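Local coordinates for possible sortase-like protein (Corynebacterium diphtheriae, PDB 5UUS) that probably acts as a membrane-anchored class E sortase, a cysteine transpeptidase of the kind that joins proteins to the bacterial cell wall, at residues 163-168 with 202-207; 155-160 with 173-178. All blocks are in the same frame, centred on the assembly; numbering follows the deposited sequence.

Contact 1: residues 163-168 with 202-207; sequences TTPGDV and AERMIV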
loop_
_atom_site.group_PDB
_atom_site.type_symbol
_atom_site.label_atom_id
_atom_site.label_comp_id
_atom_site.label_asym_id
_atom_site.label_seq_id
_atom_site.Cartn_x
_atom_site.Cartn_y
_atom_site.Cartn_z
ATOM N N THR A 163 10.600 11.482 -6.674
ATOM C CA THR A 163 10.578 11.426 -8.131
ATOM C C THR A 163 9.784 12.608 -8.688
ATOM O O THR A 163 9.353 13.476 -7.929
ATOM C CB THR A 163 10.007 10.078 -8.646
ATOM O OG1 THR A 163 10.222 9.988 -10.066
ATOM C CG2 THR A 163 8.466 9.935 -8.338
ATOM N N THR A 164 9.627 12.653 -10.010
ATOM C CA THR A 164 8.925 13.745 -10.684
ATOM C C THR A 164 7.479 13.307 -10.948
ATOM O O THR A 164 7.210 12.089 -10.990
ATOM C CB THR A 164 9.612 14.121 -12.020
ATOM O OG1 THR A 164 9.660 12.958 -12.851
ATOM C CG2 THR A 164 11.045 14.615 -11.787
ATOM N N PRO A 165 6.553 14.283 -11.135
ATOM C CA PRO A 165 5.114 13.974 -11.312
ATOM C C PRO A 165 4.820 13.039 -12.486
ATOM O O PRO A 165 3.844 12.288 -12.404
ATOM C CB PRO A 165 4.480 15.358 -11.550
ATOM C CG PRO A 165 5.410 16.311 -10.838
ATOM C CD PRO A 165 6.785 15.746 -11.090
ATOM N N GLY A 166 5.650 13.040 -13.525
ATOM C CA GLY A 166 5.397 12.191 -14.682
ATOM C C GLY A 166 5.872 10.745 -14.560
ATOM O O GLY A 166 5.816 9.989 -15.527
ATOM N N ASP A 167 6.322 10.347 -13.377
ATOM C CA ASP A 167 6.892 9.012 -13.188
ATOM C C ASP A 167 5.781 7.939 -13.067
ATOM O O ASP A 167 5.594 7.363 -12.002
ATOM C CB ASP A 167 7.788 8.992 -11.939
ATOM C CG ASP A 167 8.715 7.800 -11.911
ATOM O OD1 ASP A 167 8.682 6.985 -12.868
ATOM O OD2 ASP A 167 9.505 7.685 -10.944
ATOM N N VAL A 168 5.058 7.679 -14.157
ATOM C CA VAL A 168 3.853 6.851 -14.088
ATOM C C VAL A 168 4.147 5.373 -13.778
ATOM O O VAL A 168 3.276 4.673 -13.268
ATOM C CB VAL A 168 3.037 6.933 -15.400
ATOM C CG1 VAL A 168 2.702 8.391 -15.724
ATOM C CG2 VAL A 168 3.793 6.302 -16.549
ATOM N N ALA A 202 5.988 20.328 -6.332
ATOM C CA ALA A 202 6.908 20.190 -7.460
ATOM C C ALA A 202 7.268 18.723 -7.742
ATOM O O ALA A 202 7.272 18.273 -8.884
ATOM C CB ALA A 202 8.157 20.979 -7.205
ATOM N N GLU A 203 7.595 17.992 -6.685
ATOM C CA GLU A 203 8.011 16.604 -6.790
ATOM C C GLU A 203 7.003 15.668 -6.102
ATOM O O GLU A 203 5.944 16.103 -5.627
ATOM C CB GLU A 203 9.406 16.460 -6.185
ATOM C CG GLU A 203 10.453 17.298 -6.911
ATOM C CD GLU A 203 11.626 17.707 -6.023
ATOM O OE1 GLU A 203 11.562 18.769 -5.358
ATOM O OE2 GLU A 203 12.631 16.976 -6.014
ATOM N N ARG A 204 7.350 14.378 -6.034
ATOM C CA ARG A 204 6.470 13.375 -5.450
ATOM C C ARG A 204 7.275 12.441 -4.586
ATOM O O ARG A 204 8.367 12.024 -4.973
ATOM C CB ARG A 204 5.752 12.561 -6.543
ATOM C CG ARG A 204 4.885 13.396 -7.478
ATOM C CD ARG A 204 3.654 13.863 -6.729
ATOM N NE ARG A 204 2.711 14.559 -7.585
ATOM C CZ ARG A 204 2.777 15.862 -7.868
ATOM N NH1 ARG A 204 3.745 16.620 -7.369
ATOM N NH2 ARG A 204 1.862 16.410 -8.640
ATOM N N MET A 205 6.749 12.109 -3.414
ATOM C CA MET A 205 7.357 11.053 -2.613
ATOM C C MET A 205 6.640 9.743 -2.905
ATOM O O MET A 205 5.411 9.725 -2.963
ATOM C CB MET A 205 7.275 11.362 -1.116
ATOM C CG MET A 205 7.791 10.225 -0.214
ATOM S SD MET A 205 7.693 10.703 1.544
ATOM C CE MET A 205 8.799 12.119 1.508
ATOM N N ILE A 206 7.416 8.668 -3.052
ATOM C CA ILE A 206 6.913 7.317 -3.320
ATOM C C ILE A 206 7.319 6.365 -2.187
ATOM O O ILE A 206 8.479 6.370 -1.758
ATOM C CB ILE A 206 7.471 6.734 -4.645
ATOM C CG1 ILE A 206 7.327 7.726 -5.792
ATOM C CG2 ILE A 206 6.783 5.388 -4.991
ATOM C CD1 ILE A 206 5.871 8.133 -6.071
ATOM N N VAL A 207 6.373 5.562 -1.695
ATOM C CA VAL A 207 6.691 4.481 -0.747
ATOM C C VAL A 207 6.160 3.148 -1.279
ATOM O O VAL A 207 5.029 3.082 -1.792
ATOM C CB VAL A 207 6.107 4.753 0.648
ATOM C CG1 VAL A 207 6.218 3.499 1.532
ATOM C CG2 VAL A 207 6.804 5.942 1.276
#

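Contact 2: residues 155-160 with 173-178; sequences EHVNGR and ALPETD. With ACT (acetate ion), chain F.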
loop_
_atom_site.group_PDB
_atom_site.type_symbol
_atom_site.label_atom_id
_atom_site.label_comp_id
_atom_site.label_asym_id
_atom_site.label_seq_id
_atom_site.Cartn_x
_atom_site.Cartn_y
_atom_site.Cartn_z
ATOM N N GLU A 155 14.715 -6.375 -7.082
ATOM C CA GLU A 155 16.015 -5.824 -6.682
ATOM C C GLU A 155 16.067 -4.293 -6.849
ATOM O O GLU A 155 16.582 -3.584 -5.991
ATOM C CB GLU A 155 17.142 -6.482 -7.483
ATOM C CG GLU A 155 18.473 -5.727 -7.349
ATOM C CD GLU A 155 19.645 -6.487 -7.979
ATOM O OE1 GLU A 155 19.416 -7.566 -8.589
ATOM O OE2 GLU A 155 20.791 -5.999 -7.842
ATOM N N HIS A 156 15.487 -3.784 -7.929
ATOM C CA HIS A 156 15.519 -2.346 -8.222
ATOM C C HIS A 156 14.486 -1.517 -7.423
ATOM O O HIS A 156 14.444 -0.302 -7.540
ATOM C CB HIS A 156 15.276 -2.136 -9.714
ATOM C CG HIS A 156 13.880 -2.472 -10.137
ATOM N ND1 HIS A 156 13.445 -3.772 -10.311
ATOM C CD2 HIS A 156 12.807 -1.683 -10.386
ATOM C CE1 HIS A 156 12.170 -3.760 -10.662
ATOM N NE2 HIS A 156 11.757 -2.506 -10.693
ATOM N N VAL A 157 13.647 -2.163 -6.625
ATOM C CA VAL A 157 12.517 -1.446 -6.018
ATOM C C VAL A 157 12.873 -0.916 -4.641
ATOM O O VAL A 157 13.007 -1.676 -3.694
ATOM C CB VAL A 157 11.262 -2.345 -5.907
ATOM C CG1 VAL A 157 10.097 -1.543 -5.300
ATOM C CG2 VAL A 157 10.883 -2.922 -7.290
ATOM N N ASN A 158 13.048 0.402 -4.556
ATOM C CA ASN A 158 13.366 1.097 -3.308
ATOM C C ASN A 158 12.092 1.309 -2.486
ATOM O O ASN A 158 11.076 1.719 -3.032
ATOM C CB ASN A 158 14.037 2.451 -3.641
ATOM C CG ASN A 158 14.803 3.045 -2.478
ATOM O OD1 ASN A 158 14.658 2.629 -1.327
ATOM N ND2 ASN A 158 15.634 4.063 -2.780
ATOM N N GLY A 159 12.128 1.022 -1.189
ATOM C CA GLY A 159 10.952 1.224 -0.344
ATOM C C GLY A 159 10.481 2.674 -0.245
ATOM O O GLY A 159 9.319 2.913 0.041
ATOM N N ARG A 160 11.381 3.645 -0.444
ATOM C CA ARG A 160 10.978 5.058 -0.464
ATOM C C ARG A 160 11.951 5.885 -1.304
ATOM O O ARG A 160 13.164 5.701 -1.225
ATOM C CB ARG A 160 10.886 5.640 0.954
ATOM C CG ARG A 160 10.385 7.121 1.017
ATOM C CD ARG A 160 10.165 7.599 2.465
ATOM N NE ARG A 160 11.339 7.297 3.280
ATOM C CZ ARG A 160 11.310 6.635 4.434
ATOM N NH1 ARG A 160 10.146 6.257 4.939
ATOM N NH2 ARG A 160 12.442 6.362 5.088
ATOM N N ALA A 173 2.213 -2.550 -12.350
ATOM C CA ALA A 173 2.024 -3.822 -11.629
ATOM C C ALA A 173 3.340 -4.302 -11.013
ATOM O O ALA A 173 3.396 -4.710 -9.868
ATOM C CB ALA A 173 1.460 -4.870 -12.570
ATOM N N LEU A 174 4.410 -4.211 -11.797
ATOM C CA LEU A 174 5.754 -4.387 -11.284
ATOM C C LEU A 174 6.388 -2.994 -11.266
ATOM O O LEU A 174 6.673 -2.437 -12.337
ATOM C CB LEU A 174 6.551 -5.357 -12.160
ATOM C CG LEU A 174 8.012 -5.568 -11.758
ATOM C CD1 LEU A 174 8.069 -6.206 -10.374
ATOM C CD2 LEU A 174 8.741 -6.433 -12.789
ATOM N N PRO A 175 6.583 -2.415 -10.062
ATOM C CA PRO A 175 6.903 -0.970 -9.995
ATOM C C PRO A 175 8.208 -0.581 -10.693
ATOM O O PRO A 175 9.157 -1.370 -10.729
ATOM C CB PRO A 175 6.987 -0.670 -8.490
ATOM C CG PRO A 175 6.878 -1.980 -7.776
ATOM C CD PRO A 175 6.348 -3.017 -8.740
ATOM N N GLU A 176 8.208 0.621 -11.271
ATOM C CA GLU A 176 9.348 1.184 -12.012
ATOM C C GLU A 176 9.868 0.276 -13.126
ATOM O O GLU A 176 11.079 0.179 -13.357
ATOM C CB GLU A 176 10.476 1.534 -11.042
ATOM C CG GLU A 176 10.062 2.670 -10.090
ATOM C CD GLU A 176 9.526 2.150 -8.776
ATOM O OE1 GLU A 176 10.157 1.235 -8.180
ATOM O OE2 GLU A 176 8.466 2.647 -8.335
ATOM N N THR A 177 8.939 -0.407 -13.789
ATOM C CA THR A 177 9.221 -1.193 -14.991
ATOM C C THR A 177 8.157 -0.918 -16.025
ATOM O O THR A 177 7.174 -0.250 -15.740
ATOM C CB THR A 177 9.202 -2.728 -14.739
ATOM O OG1 THR A 177 7.835 -3.180 -14.592
ATOM C CG2 THR A 177 10.010 -3.069 -13.499
ATOM N N ASP A 178 8.320 -1.515 -17.200
ATOM C CA ASP A 178 7.328 -1.410 -18.269
ATOM C C ASP A 178 6.293 -2.561 -18.252
ATOM O O ASP A 178 5.586 -2.783 -19.244
ATOM C CB ASP A 178 8.039 -1.382 -19.632
ATOM C CG ASP A 178 8.881 -2.651 -19.897
ATOM O OD1 ASP A 178 9.107 -3.452 -18.960
ATOM O OD2 ASP A 178 9.337 -2.845 -21.050
HETATM C C ACT F . 16.913 5.230 -6.442
HETATM O O ACT F . 16.642 6.457 -6.412
HETATM O OXT ACT F . 16.256 4.533 -5.637
HETATM C CH3 ACT F . 17.951 4.648 -7.374
HETATM O O HOH W 1 12.576 1.892 -7.258
#

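Contact 1: residues 163-168 with 202-207
The carbonyl oxygen of Ala202 sits 3.3 Å from Pro165 CG, so the proline ring packs on the peptide that leads into strand 204-216. At Glu203 the contact is slight: CB lies against the carbonyl oxygen of Thr163. Arg204 opens the strand as the antiparallel hydrogen-bonded partner of Thr163. Its N reaches Thr163 O at 2.9 Å, and its O accepts from Thr163 N, also at 2.9 Å and fairly straight at 161°. With CG anti to the carbonyl carbon (chi1 -60°), the Arg204 chain bends at chi2 and turns back, crossing Pro165 at about a right angle so that Pro165 CG sits 3.8 Å above one face of the guanidinium, toward its rim. NH1 donates to Glu203 O from above that carbonyl's plane, and to Asn201 O, which together fix how the guanidinium is turned. Ile206 brings CG1 to 3.6 Å from Thr163 CG2. Thr163 OG1 turns the other way, to Asp167 OD2 at 2.6 Å, bracing the type I turn 164-167. This is the last hydrogen-bonded pair of strand 160-163 with strand 204-216 in the sortase beta-barrel, the side chain of Arg204 about 9 Å from that of His90, the predicted catalytic proton donor/acceptor.

Contact 2: residues 155-160 with 173-178
His156, which buries the most surface here, sends NE2 into Pro175 O at 2.8 Å. The bond is nearly straight (160°), the oxygen at the ring's edge, close to its plane, so this nitrogen carries the proton. With chi1 at 69°, CG stands between the backbone N and the carbonyl carbon, which swings the imidazole across to the 173-178 loop. Thr177 CG2 comes in obliquely at 3.4 Å from NE2, and Glu176 CB lies beside CD2. Val157 is the second anchor: both of its methyls rest on Pro175 CG at 4.1 Å, while its CG2 also lies over one face of the neighbouring His156 ring, toward the rim. Glu176, the third large contributor, bends at chi2 (95°) and brings OE1 to 4.0 Å from Val157 CG1, the two side chains crossing at about a right angle; the same oxygen takes a 2.7 Å bond from a water that also donates to His156 O and accepts from Asn158 N, tying the Glu176 carboxylate to the 156-158 backbone. The other oxygen, OE2, bonds His208 NE2. Thr177 OG1 donates to Leu174 O at 2.6 Å, reinforcing the type II turn 174-177, whose backbone bond is weak and which presents Pro175 O to the histidine. The pair joins the link between helix 143-151 and strand 160-163 to the long loop before strand 188-193, with His208 of strand 204-216 against Val157 and Pro175.

How the contacts relate
Coming from the N terminus, the chain leaves helix 143-151, passes through 155-160 and enters strand 160-163, whose end begins contact 1. It then runs into the long loop, where 173-178 returns to 155-160 and closes contact 2 around that short strand. Only after strand 188-193 does 202-207 arrive to complete contact 1, so the two closures cross rather than nest. Their centres are about 13 Å apart and they touch directly: Ile206 O lies 3.4 Å from Arg160 CG, and Val207 CG1 packs on Gly159 O. Contact 1 pairs the end of strand 160-163 with strand 204-216, and contact 2 pins the segment leading into it to the loop before strand 188-193.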